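Local coordinates for FeeM (Uncultured bacterium, PDB 2G0B), which catalyses the N-acylation of amino acids, probably taking the acyl chain from an acyl carrier protein, and is held here with its product N-dodecanoyl-L-tyrosine, at residues S48-F52 against T63-N68; K92-V97 against I136-S142; T51-F55 against S122-V127; A20-V25 against L60-I64. One frame throughout, in Å; residues are numbered along the deposited sequence.

Interaction 1: residues S48-F52 against T63-N68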
# COMPACT_ATOMS: atom_id res chain seq x y z
N SER A 48 -8.53 -11.85 -4.92
CA SER A 48 -8.67 -11.00 -3.75
C SER A 48 -7.82 -9.71 -3.80
O SER A 48 -7.68 -9.03 -2.78
CB SER A 48 -8.31 -11.79 -2.51
OG SER A 48 -6.96 -12.22 -2.57
N ALA A 49 -7.28 -9.38 -4.96
CA ALA A 49 -6.44 -8.19 -5.09
C ALA A 49 -7.09 -7.09 -5.94
O ALA A 49 -7.99 -7.36 -6.74
CB ALA A 49 -5.08 -8.56 -5.63
N THR A 50 -6.65 -5.85 -5.73
CA THR A 50 -7.16 -4.69 -6.46
C THR A 50 -6.05 -3.67 -6.63
O THR A 50 -5.43 -3.28 -5.66
CB THR A 50 -8.35 -4.06 -5.70
OG1 THR A 50 -9.47 -4.95 -5.73
CG2 THR A 50 -8.88 -2.83 -6.43
N THR A 51 -5.79 -3.24 -7.86
CA THR A 51 -4.74 -2.26 -8.13
C THR A 51 -5.31 -0.88 -8.48
O THR A 51 -6.21 -0.76 -9.33
CB THR A 51 -3.81 -2.75 -9.27
OG1 THR A 51 -3.22 -4.01 -8.91
CG2 THR A 51 -2.61 -1.83 -9.43
N PHE A 52 -4.80 0.15 -7.83
CA PHE A 52 -5.16 1.52 -8.13
C PHE A 52 -4.00 2.18 -8.87
O PHE A 52 -2.86 1.72 -8.80
CB PHE A 52 -5.47 2.29 -6.85
CG PHE A 52 -6.57 1.70 -6.04
CD1 PHE A 52 -7.90 1.89 -6.40
CD2 PHE A 52 -6.29 0.95 -4.92
CE1 PHE A 52 -8.93 1.33 -5.65
CE2 PHE A 52 -7.31 0.39 -4.16
CZ PHE A 52 -8.63 0.58 -4.53
N THR A 63 1.19 4.00 -8.33
CA THR A 63 0.29 2.87 -8.16
C THR A 63 0.28 2.36 -6.73
O THR A 63 1.25 2.53 -5.99
CB THR A 63 0.65 1.74 -9.14
OG1 THR A 63 -0.10 0.57 -8.81
CG2 THR A 63 2.09 1.29 -8.97
N ILE A 64 -0.84 1.77 -6.33
CA ILE A 64 -0.98 1.11 -5.03
C ILE A 64 -1.99 -0.02 -5.15
O ILE A 64 -2.97 0.10 -5.87
CB ILE A 64 -1.38 2.14 -3.90
CG1 ILE A 64 -1.08 1.58 -2.51
CG2 ILE A 64 -2.85 2.56 -4.00
CD1 ILE A 64 -0.93 2.63 -1.44
N SER A 65 -1.72 -1.13 -4.50
CA SER A 65 -2.65 -2.25 -4.50
C SER A 65 -3.08 -2.66 -3.10
O SER A 65 -2.47 -2.26 -2.11
CB SER A 65 -2.08 -3.45 -5.25
OG SER A 65 -1.63 -3.10 -6.54
N ILE A 66 -4.14 -3.44 -3.02
CA ILE A 66 -4.63 -3.97 -1.76
C ILE A 66 -5.02 -5.44 -1.94
O ILE A 66 -5.71 -5.78 -2.90
CB ILE A 66 -5.82 -3.11 -1.23
CG1 ILE A 66 -6.58 -3.85 -0.13
CG2 ILE A 66 -6.76 -2.70 -2.35
CD1 ILE A 66 -7.13 -2.92 0.94
N ILE A 67 -4.51 -6.31 -1.06
CA ILE A 67 -4.82 -7.74 -1.13
C ILE A 67 -5.69 -8.17 0.04
O ILE A 67 -5.32 -7.97 1.19
CB ILE A 67 -3.53 -8.56 -1.16
CG1 ILE A 67 -2.54 -7.97 -2.17
CG2 ILE A 67 -3.83 -10.05 -1.47
CD1 ILE A 67 -1.19 -8.62 -2.15
N ASN A 68 -6.84 -8.75 -0.26
CA ASN A 68 -7.75 -9.20 0.78
C ASN A 68 -7.39 -10.57 1.32
O ASN A 68 -6.98 -11.45 0.57
CB ASN A 68 -9.19 -9.20 0.27
CG ASN A 68 -9.88 -7.90 0.52
OD1 ASN A 68 -10.34 -7.23 -0.41
ND2 ASN A 68 -9.95 -7.50 1.78

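Interaction 2: residues K92-V97 against I136-S142. With NLT (N-dodecanoyl-L-tyrosine), chain I.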
# COMPACT_ATOMS: atom_id res chain seq x y z
N LYS A 92 -11.44 -11.68 12.05
CA LYS A 92 -11.31 -10.30 11.63
C LYS A 92 -10.92 -10.19 10.17
O LYS A 92 -10.03 -10.91 9.70
CB LYS A 92 -10.28 -9.57 12.50
CG LYS A 92 -10.75 -9.28 13.93
CD LYS A 92 -12.06 -8.49 13.95
CE LYS A 92 -12.57 -8.30 15.37
NZ LYS A 92 -12.01 -7.06 15.98
N LYS A 93 -11.60 -9.30 9.46
CA LYS A 93 -11.29 -9.07 8.07
C LYS A 93 -10.00 -8.27 7.97
O LYS A 93 -9.92 -7.13 8.43
CB LYS A 93 -12.44 -8.34 7.36
CG LYS A 93 -12.42 -8.52 5.86
CD LYS A 93 -13.70 -8.05 5.23
CE LYS A 93 -13.57 -8.09 3.72
NZ LYS A 93 -14.69 -8.81 3.07
N LEU A 94 -8.97 -8.89 7.42
CA LEU A 94 -7.69 -8.22 7.22
C LEU A 94 -7.43 -7.98 5.75
O LEU A 94 -7.97 -8.67 4.88
CB LEU A 94 -6.54 -9.03 7.82
CG LEU A 94 -6.72 -9.65 9.20
CD1 LEU A 94 -5.54 -10.53 9.52
CD2 LEU A 94 -6.90 -8.58 10.26
N ALA A 95 -6.61 -6.97 5.47
CA ALA A 95 -6.17 -6.68 4.12
C ALA A 95 -4.83 -6.00 4.19
O ALA A 95 -4.59 -5.19 5.09
CB ALA A 95 -7.17 -5.80 3.41
N GLU A 96 -3.94 -6.34 3.28
CA GLU A 96 -2.63 -5.74 3.26
C GLU A 96 -2.52 -4.79 2.09
O GLU A 96 -2.84 -5.16 0.95
CB GLU A 96 -1.54 -6.82 3.21
CG GLU A 96 -0.19 -6.28 2.77
CD GLU A 96 1.00 -7.14 3.21
OE1 GLU A 96 2.10 -6.56 3.40
OE2 GLU A 96 0.85 -8.38 3.33
N VAL A 97 -2.11 -3.56 2.37
CA VAL A 97 -1.84 -2.58 1.32
C VAL A 97 -0.41 -2.78 0.84
O VAL A 97 0.54 -2.74 1.63
CB VAL A 97 -2.05 -1.14 1.80
CG1 VAL A 97 -2.05 -0.21 0.64
CG2 VAL A 97 -3.35 -1.02 2.56
N ILE A 136 -13.62 -3.80 5.95
CA ILE A 136 -12.35 -4.32 6.46
C ILE A 136 -12.14 -3.84 7.90
O ILE A 136 -12.46 -2.70 8.23
CB ILE A 136 -11.19 -3.85 5.53
CG1 ILE A 136 -11.17 -4.68 4.24
CG2 ILE A 136 -9.83 -3.94 6.23
CD1 ILE A 136 -10.47 -4.00 3.08
N ASP A 137 -11.66 -4.73 8.75
CA ASP A 137 -11.35 -4.38 10.13
C ASP A 137 -9.94 -3.77 10.27
O ASP A 137 -9.79 -2.63 10.72
CB ASP A 137 -11.50 -5.59 11.06
CG ASP A 137 -12.95 -6.02 11.22
OD1 ASP A 137 -13.79 -5.16 11.57
OD2 ASP A 137 -13.33 -7.19 11.01
N TYR A 138 -8.92 -4.54 9.89
CA TYR A 138 -7.54 -4.08 10.01
C TYR A 138 -6.82 -3.95 8.67
O TYR A 138 -6.76 -4.91 7.89
CB TYR A 138 -6.75 -4.96 10.96
CG TYR A 138 -7.10 -4.73 12.41
CD1 TYR A 138 -7.97 -5.58 13.08
CD2 TYR A 138 -6.56 -3.66 13.10
CE1 TYR A 138 -8.29 -5.36 14.42
CE2 TYR A 138 -6.88 -3.43 14.43
CZ TYR A 138 -7.74 -4.28 15.08
OH TYR A 138 -8.04 -4.04 16.40
N LEU A 139 -6.31 -2.76 8.41
CA LEU A 139 -5.51 -2.49 7.23
C LEU A 139 -4.04 -2.60 7.59
O LEU A 139 -3.51 -1.79 8.33
CB LEU A 139 -5.82 -1.08 6.73
CG LEU A 139 -5.92 -0.81 5.24
CD1 LEU A 139 -6.60 -1.93 4.52
CD2 LEU A 139 -6.68 0.47 5.03
N CYS A 140 -3.37 -3.62 7.07
CA CYS A 140 -1.98 -3.90 7.44
C CYS A 140 -0.94 -3.40 6.40
O CYS A 140 -1.21 -3.40 5.20
CB CYS A 140 -1.79 -5.38 7.69
SG CYS A 140 -3.03 -6.12 8.77
N ILE A 141 0.23 -2.98 6.89
CA ILE A 141 1.32 -2.53 6.01
C ILE A 141 2.67 -3.00 6.50
O ILE A 141 2.95 -3.00 7.71
CB ILE A 141 1.34 -0.95 5.84
CG1 ILE A 141 1.28 -0.24 7.19
CG2 ILE A 141 0.24 -0.48 4.90
CD1 ILE A 141 1.64 1.22 7.12
N SER A 142 3.52 -3.42 5.58
CA SER A 142 4.91 -3.68 5.92
C SER A 142 5.75 -2.70 5.13
O SER A 142 5.74 -2.70 3.91
CB SER A 142 5.30 -5.12 5.62
OG SER A 142 5.04 -5.44 4.27
N NLT I . 5.55 -2.05 1.10
C1 NLT I . 4.81 -1.01 0.70
OL NLT I . 4.67 -0.69 -0.47
C2 NLT I . 4.16 -0.19 1.81
C3 NLT I . 2.71 0.18 1.50
C4 NLT I . 2.25 1.41 2.29
C5 NLT I . 0.81 1.80 1.96
C6 NLT I . 0.20 2.77 2.97
C7 NLT I . -1.32 2.86 2.83
C8 NLT I . -1.86 4.13 3.47
C9 NLT I . -3.40 4.22 3.42
C10 NLT I . -3.90 4.80 4.74
C11 NLT I . -5.42 4.83 4.88
C12 NLT I . -5.81 5.68 6.09
CA NLT I . 6.35 -2.90 0.22
CB NLT I . 7.08 -3.96 1.03
CG NLT I . 8.42 -3.46 1.52
CD2 NLT I . 9.39 -3.04 0.62
CE2 NLT I . 10.61 -2.58 1.07
CZ NLT I . 10.87 -2.56 2.43
CE1 NLT I . 9.91 -2.97 3.34
CD1 NLT I . 8.68 -3.42 2.88
OH NLT I . 12.05 -2.12 2.86
C NLT I . 5.51 -3.63 -0.79
O NLT I . 4.38 -4.04 -0.43
O2 NLT I . 5.96 -3.81 -1.95

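Interaction 3: residues T51-F55 against S122-V127. With NLT (N-dodecanoyl-L-tyrosine), chain I.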
# COMPACT_ATOMS: atom_id res chain seq x y z
N THR A 51 -5.79 -3.24 -7.86
CA THR A 51 -4.74 -2.26 -8.13
C THR A 51 -5.31 -0.88 -8.48
O THR A 51 -6.21 -0.76 -9.33
CB THR A 51 -3.81 -2.75 -9.27
OG1 THR A 51 -3.22 -4.01 -8.91
CG2 THR A 51 -2.61 -1.83 -9.43
N PHE A 52 -4.80 0.15 -7.83
CA PHE A 52 -5.16 1.52 -8.13
C PHE A 52 -4.00 2.18 -8.87
O PHE A 52 -2.86 1.72 -8.80
CB PHE A 52 -5.47 2.29 -6.85
CG PHE A 52 -6.57 1.70 -6.04
CD1 PHE A 52 -7.90 1.89 -6.40
CD2 PHE A 52 -6.29 0.95 -4.92
CE1 PHE A 52 -8.93 1.33 -5.65
CE2 PHE A 52 -7.31 0.39 -4.16
CZ PHE A 52 -8.63 0.58 -4.53
N GLY A 53 -4.30 3.26 -9.59
CA GLY A 53 -3.29 3.97 -10.34
C GLY A 53 -3.46 5.47 -10.25
O GLY A 53 -4.53 5.97 -9.93
N LEU A 54 -2.38 6.19 -10.53
CA LEU A 54 -2.36 7.62 -10.46
C LEU A 54 -1.78 8.14 -11.75
O LEU A 54 -0.66 7.81 -12.11
CB LEU A 54 -1.52 8.08 -9.28
CG LEU A 54 -1.59 9.54 -8.83
CD1 LEU A 54 -3.02 10.02 -8.68
CD2 LEU A 54 -0.84 9.72 -7.54
N PHE A 55 -2.56 8.99 -12.43
CA PHE A 55 -2.22 9.46 -13.76
C PHE A 55 -1.95 10.95 -13.82
O PHE A 55 -2.76 11.76 -13.35
CB PHE A 55 -3.36 9.13 -14.74
CG PHE A 55 -3.59 7.67 -14.93
CD1 PHE A 55 -4.45 6.98 -14.09
CD2 PHE A 55 -2.98 6.99 -15.97
CE1 PHE A 55 -4.65 5.65 -14.26
CE2 PHE A 55 -3.20 5.66 -16.14
CZ PHE A 55 -4.03 4.99 -15.29
N SER A 122 -4.43 10.98 -2.97
CA SER A 122 -5.63 10.53 -3.69
C SER A 122 -5.63 9.02 -3.85
O SER A 122 -6.69 8.42 -3.86
CB SER A 122 -5.78 11.23 -5.04
OG SER A 122 -4.81 10.77 -5.95
N LEU A 123 -4.45 8.42 -3.95
CA LEU A 123 -4.33 6.96 -3.95
C LEU A 123 -4.74 6.38 -2.59
O LEU A 123 -5.39 5.34 -2.53
CB LEU A 123 -2.90 6.52 -4.28
CG LEU A 123 -2.47 6.42 -5.74
CD1 LEU A 123 -0.99 6.08 -5.82
CD2 LEU A 123 -3.28 5.42 -6.50
N PHE A 124 -4.37 7.08 -1.51
CA PHE A 124 -4.70 6.65 -0.15
C PHE A 124 -6.19 6.74 0.13
O PHE A 124 -6.76 5.85 0.76
CB PHE A 124 -3.93 7.46 0.89
CG PHE A 124 -2.45 7.20 0.91
CD1 PHE A 124 -1.59 8.11 1.52
CD2 PHE A 124 -1.91 6.05 0.34
CE1 PHE A 124 -0.22 7.88 1.55
CE2 PHE A 124 -0.53 5.82 0.37
CZ PHE A 124 0.31 6.73 0.98
N THR A 125 -6.82 7.82 -0.34
CA THR A 125 -8.27 7.98 -0.18
C THR A 125 -9.02 6.83 -0.83
O THR A 125 -10.02 6.33 -0.29
CB THR A 125 -8.77 9.30 -0.80
OG1 THR A 125 -7.87 10.37 -0.51
CG2 THR A 125 -10.00 9.72 -0.10
N MET A 126 -8.53 6.40 -1.99
CA MET A 126 -9.10 5.28 -2.69
C MET A 126 -8.96 3.98 -1.89
O MET A 126 -9.90 3.19 -1.85
CB MET A 126 -8.49 5.15 -4.09
CG MET A 126 -8.98 6.24 -5.04
SD MET A 126 -8.69 5.83 -6.74
CE MET A 126 -10.24 5.20 -7.17
N VAL A 127 -7.82 3.79 -1.23
CA VAL A 127 -7.61 2.62 -0.36
C VAL A 127 -8.53 2.67 0.86
O VAL A 127 -9.19 1.68 1.20
CB VAL A 127 -6.12 2.49 0.11
CG1 VAL A 127 -5.97 1.38 1.15
CG2 VAL A 127 -5.20 2.24 -1.06
N NLT I . 5.55 -2.05 1.10
C1 NLT I . 4.81 -1.01 0.70
OL NLT I . 4.67 -0.69 -0.47
C2 NLT I . 4.16 -0.19 1.81
C3 NLT I . 2.71 0.18 1.50
C4 NLT I . 2.25 1.41 2.29
C5 NLT I . 0.81 1.80 1.96
C6 NLT I . 0.20 2.77 2.97
C7 NLT I . -1.32 2.86 2.83
C8 NLT I . -1.86 4.13 3.47
C9 NLT I . -3.40 4.22 3.42
C10 NLT I . -3.90 4.80 4.74
C11 NLT I . -5.42 4.83 4.88
C12 NLT I . -5.81 5.68 6.09
CA NLT I . 6.35 -2.90 0.22
CB NLT I . 7.08 -3.96 1.03
CG NLT I . 8.42 -3.46 1.52
CD2 NLT I . 9.39 -3.04 0.62
CE2 NLT I . 10.61 -2.58 1.07
CZ NLT I . 10.87 -2.56 2.43
CE1 NLT I . 9.91 -2.97 3.34
CD1 NLT I . 8.68 -3.42 2.88
OH NLT I . 12.05 -2.12 2.86
C NLT I . 5.51 -3.63 -0.79
O NLT I . 4.38 -4.04 -0.43
O2 NLT I . 5.96 -3.81 -1.95

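Interaction 4: residues A20-V25 against L60-I64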
# COMPACT_ATOMS: atom_id res chain seq x y z
N ALA A 20 2.00 -1.53 -16.75
CA ALA A 20 2.65 -0.24 -16.51
C ALA A 20 2.81 0.01 -15.03
O ALA A 20 3.80 0.61 -14.60
CB ALA A 20 1.86 0.88 -17.16
N ALA A 21 1.84 -0.45 -14.25
CA ALA A 21 1.90 -0.35 -12.80
C ALA A 21 3.05 -1.20 -12.27
O ALA A 21 3.84 -0.74 -11.45
CB ALA A 21 0.59 -0.76 -12.18
N ARG A 22 3.18 -2.43 -12.78
CA ARG A 22 4.28 -3.32 -12.42
C ARG A 22 5.64 -2.75 -12.81
O ARG A 22 6.63 -2.98 -12.12
CB ARG A 22 4.09 -4.68 -13.07
CG ARG A 22 4.81 -5.81 -12.35
CD ARG A 22 4.73 -7.15 -13.04
NE ARG A 22 3.36 -7.47 -13.40
CZ ARG A 22 2.93 -7.66 -14.64
NH1 ARG A 22 3.78 -7.59 -15.66
NH2 ARG A 22 1.65 -7.92 -14.87
N ARG A 23 5.67 -2.00 -13.91
CA ARG A 23 6.88 -1.35 -14.39
C ARG A 23 7.35 -0.25 -13.46
O ARG A 23 8.56 -0.09 -13.25
CB ARG A 23 6.65 -0.78 -15.76
CG ARG A 23 7.60 -1.29 -16.74
CD ARG A 23 8.66 -0.32 -17.16
NE ARG A 23 9.59 -0.98 -18.07
CZ ARG A 23 10.10 -0.42 -19.16
NH1 ARG A 23 9.81 0.83 -19.47
NH2 ARG A 23 10.93 -1.12 -19.93
N ILE A 24 6.41 0.53 -12.93
CA ILE A 24 6.74 1.56 -11.97
C ILE A 24 7.33 0.91 -10.74
O ILE A 24 8.42 1.28 -10.31
CB ILE A 24 5.51 2.43 -11.64
CG1 ILE A 24 5.11 3.25 -12.85
CG2 ILE A 24 5.83 3.40 -10.50
CD1 ILE A 24 3.67 3.60 -12.88
N VAL A 25 6.65 -0.13 -10.23
CA VAL A 25 7.11 -0.86 -9.04
C VAL A 25 8.49 -1.45 -9.25
O VAL A 25 9.36 -1.33 -8.40
CB VAL A 25 6.11 -1.97 -8.62
CG1 VAL A 25 6.61 -2.69 -7.39
CG2 VAL A 25 4.74 -1.38 -8.34
N LEU A 60 0.61 7.10 -16.51
CA LEU A 60 0.60 6.54 -15.17
C LEU A 60 1.92 6.81 -14.51
O LEU A 60 2.97 6.51 -15.07
CB LEU A 60 0.35 5.03 -15.25
CG LEU A 60 0.20 4.24 -13.96
CD1 LEU A 60 -1.11 4.54 -13.30
CD2 LEU A 60 0.31 2.78 -14.25
N TYR A 61 1.86 7.38 -13.31
CA TYR A 61 3.07 7.67 -12.57
C TYR A 61 3.15 7.04 -11.20
O TYR A 61 4.22 6.96 -10.61
CB TYR A 61 3.38 9.18 -12.53
CG TYR A 61 2.50 10.03 -11.63
CD1 TYR A 61 2.87 10.32 -10.32
CD2 TYR A 61 1.34 10.63 -12.13
CE1 TYR A 61 2.09 11.14 -9.51
CE2 TYR A 61 0.55 11.46 -11.34
CZ TYR A 61 0.93 11.72 -10.02
OH TYR A 61 0.17 12.52 -9.22
N GLY A 62 2.02 6.57 -10.69
CA GLY A 62 1.98 6.02 -9.35
C GLY A 62 0.94 4.95 -9.22
O GLY A 62 -0.06 4.97 -9.91
N THR A 63 1.19 4.00 -8.33
CA THR A 63 0.29 2.87 -8.16
C THR A 63 0.28 2.36 -6.73
O THR A 63 1.25 2.53 -5.99
CB THR A 63 0.65 1.74 -9.14
OG1 THR A 63 -0.10 0.57 -8.81
CG2 THR A 63 2.09 1.29 -8.97
N ILE A 64 -0.84 1.77 -6.33
CA ILE A 64 -0.98 1.11 -5.03
C ILE A 64 -1.99 -0.02 -5.15
O ILE A 64 -2.97 0.10 -5.87
CB ILE A 64 -1.38 2.14 -3.90
CG1 ILE A 64 -1.08 1.58 -2.51
CG2 ILE A 64 -2.85 2.56 -4.00
CD1 ILE A 64 -0.93 2.63 -1.44

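Interaction 1: residues S48-F52 against T63-N68
The ring of F52 overlaps the branch methyl of I66, its CE2 atom 3.6 Å from I66 CG2, while F52 CB leans on CG2 of I64 at 3.9 Å. With CG anti to its carbonyl carbon (chi1 -58°), the phenyl ring folds back over the neighbouring strand, and the carbonyl oxygen of I64 sits at the ring edge, near its plane. The same oxygen accepts the backbone NH of F52 in a nearly linear bond (N to I64 O 2.7 Å). These residues belong to the beta hairpin of strands 49-56 and 59-68, in which T50 and F52 form hydrogen-bonded antiparallel pairs with I66 and I64. T50, F52, I64 and I66 share one face of the sheet; helix 121-133 packs on it, and I64 also touches the bound product. On the reverse face, covered by helix 38-44, the pairs are non-hydrogen-bonded and partly polar: T51 OG1 and S65 OG share a hydrogen bond of 3.0 Å. F52 O is gripped twice, by T63 OG1 nearly head-on at 3.0 Å and by the amide of I64, which approaches from above the carbonyl plane. At the strand end S48 O accepts the backbone NH of N68 (N68 N to S48 O 2.7 Å), and S48 OG adds a weak bond to N68 O; the side-chain OD1 of N68 is hydrogen-bonded to the hydroxyl of Y130.

Interaction 2: residues K92-V97 against I136-S142
Beyond the bond from V97 N to C140 O, at 3.0 Å, the two parallel strands part company: V97 O and S142 N, which regular pairing would join, stand 5.0 Å apart. The product lies in the opening. Its amide N donates to S142 O at 2.9 Å in an almost straight bond, and its acyl chain runs past the methyls that line the cleft, with V97 CG1 3.7 Å from atom C5 and I141 CG2 on the same carbon. Such splaying of adjacent parallel strands, here 94-102 and 138-143 with short axes 35° apart, is the signature of the GNAT acyltransferase fold, to whose clan FeeM belongs; the acyl group enters the V between them. From L94 to E96 against Y138 to C140 the pairing is regular, A95 O taking the amide of C140. On the face toward helix 121-133, V97 CG2 abuts L139 CG at 3.7 Å, and A95 CB fits between I136 CD1 and L139 CD1. The other face carries L94, whose CD2 rests on Y138 CB, and the extended chain of E96. E96 OE1 accepts from S142 OG nearly along its C-O axis, while OE2 is taken by the amide of M76. At the opposite end D137 reaches back: its OD2 uses the anti lone pair for the amide of K93 (N to OD2 3.1 Å), and K93 O in turn accepts the amides of both D137 and Y138.

Interaction 3: residues T51-F55 against S122-V127
M126 lays its CB over one face of the F52 ring, 4.3 Å from the centroid and 20° off the ring normal, a CH-pi contact in which helix 121-133 packs on the sheet of this GNAT-type fold. That helix forms the beta-alpha-beta crossover between the parallel strands 94-102 and 138-143, and it runs roughly antiparallel to strand 49-56. Past CB the methionine chain leads toward the ring rim, so that SD stands oblique to the ring, 5.0 Å from its centroid, in a Met-aromatic contact, nearest to CD1. V127 reaches another part of the same ring: its CG2 lies near CE2, in a position neither over the face nor at the edge. L123 fills the next place along the strand. A chi1 of -83° swings its CG to the side of its own N, and this brings both methyls down onto the strand, CD2 3.8 Å from F52 CB and also beside the carbonyl oxygen of G53. L54 crosses L123 obliquely, with its CB 4.0 Å from L123 CG, and its CD1 extends to the hydroxyl of S122. No hydrogen bond joins the two segments, and the contact is mainly apolar; A9 of strand 7-11 touches S122, L54 and M126. F124 turns to the acyl chain of the product instead, with atom C8 over one ring face and 3.7 Å from F124 CD2.

Interaction 4: residues A20-V25 against L60-I64
I24 packs closely against L60 where segment 20-25 of helix 15-31 crosses segment 60-64 of strand 59-68 at 86°, a helix-on-sheet layer of the GNAT-type fold. The tip of I24, CD1, lies 3.7 Å from L60 CG and spreads over the backbone where Y61 runs into G62, a classic beta bulge with both residues facing L54. L60 answers from the strand: its side chain leaves on the far side from its own N (chi1 -176°), and its CD2 reaches the helix backbone 3.6 Å from A21 N. A21 is the buried small residue here, and its CB abuts T63 OG1 at 3.7 Å, the hydroxyl oxygen that donates to F52 O. Toward the N-terminal end of the segment the packing thins: A20 CB touches L60 CD2 at 3.8 Å, and both residues are partly open to solvent. The outer side of the helix, with R22 and R23, is exposed. Y61 leaves the strand away from the helix; its hydroxyl is hydrogen-bonded to K7 and its ring meets that of Y107. No hydrogen bond crosses the contact. Deeper in, V25 approaches T63 at about a right angle, its CG2 3.8 Å from T63 CG2.

How the interactions relate
From the N terminus, helix 15-31 first supplies residues 20-25, and interaction 4 closes its loop when strand 59-68 returns. Inside that loop interaction 1 opens at 48-52 and ends on the same strand, sharing T63 and I64 with interaction 4, so the hairpin is largely nested within the helix-to-strand closure. Interaction 3 starts from the same strand 49-56 but crosses interaction 4, running on to helix 121-133. Interaction 2 crosses interaction 3 in turn, opening at 92-97 before that helix and closing at 136-142 after it. Strands 59-68 and 94-102 are neighbours, so E96 O receives I67 N, joining hairpin and splayed strands, while V127 touches I64, V97 and L139.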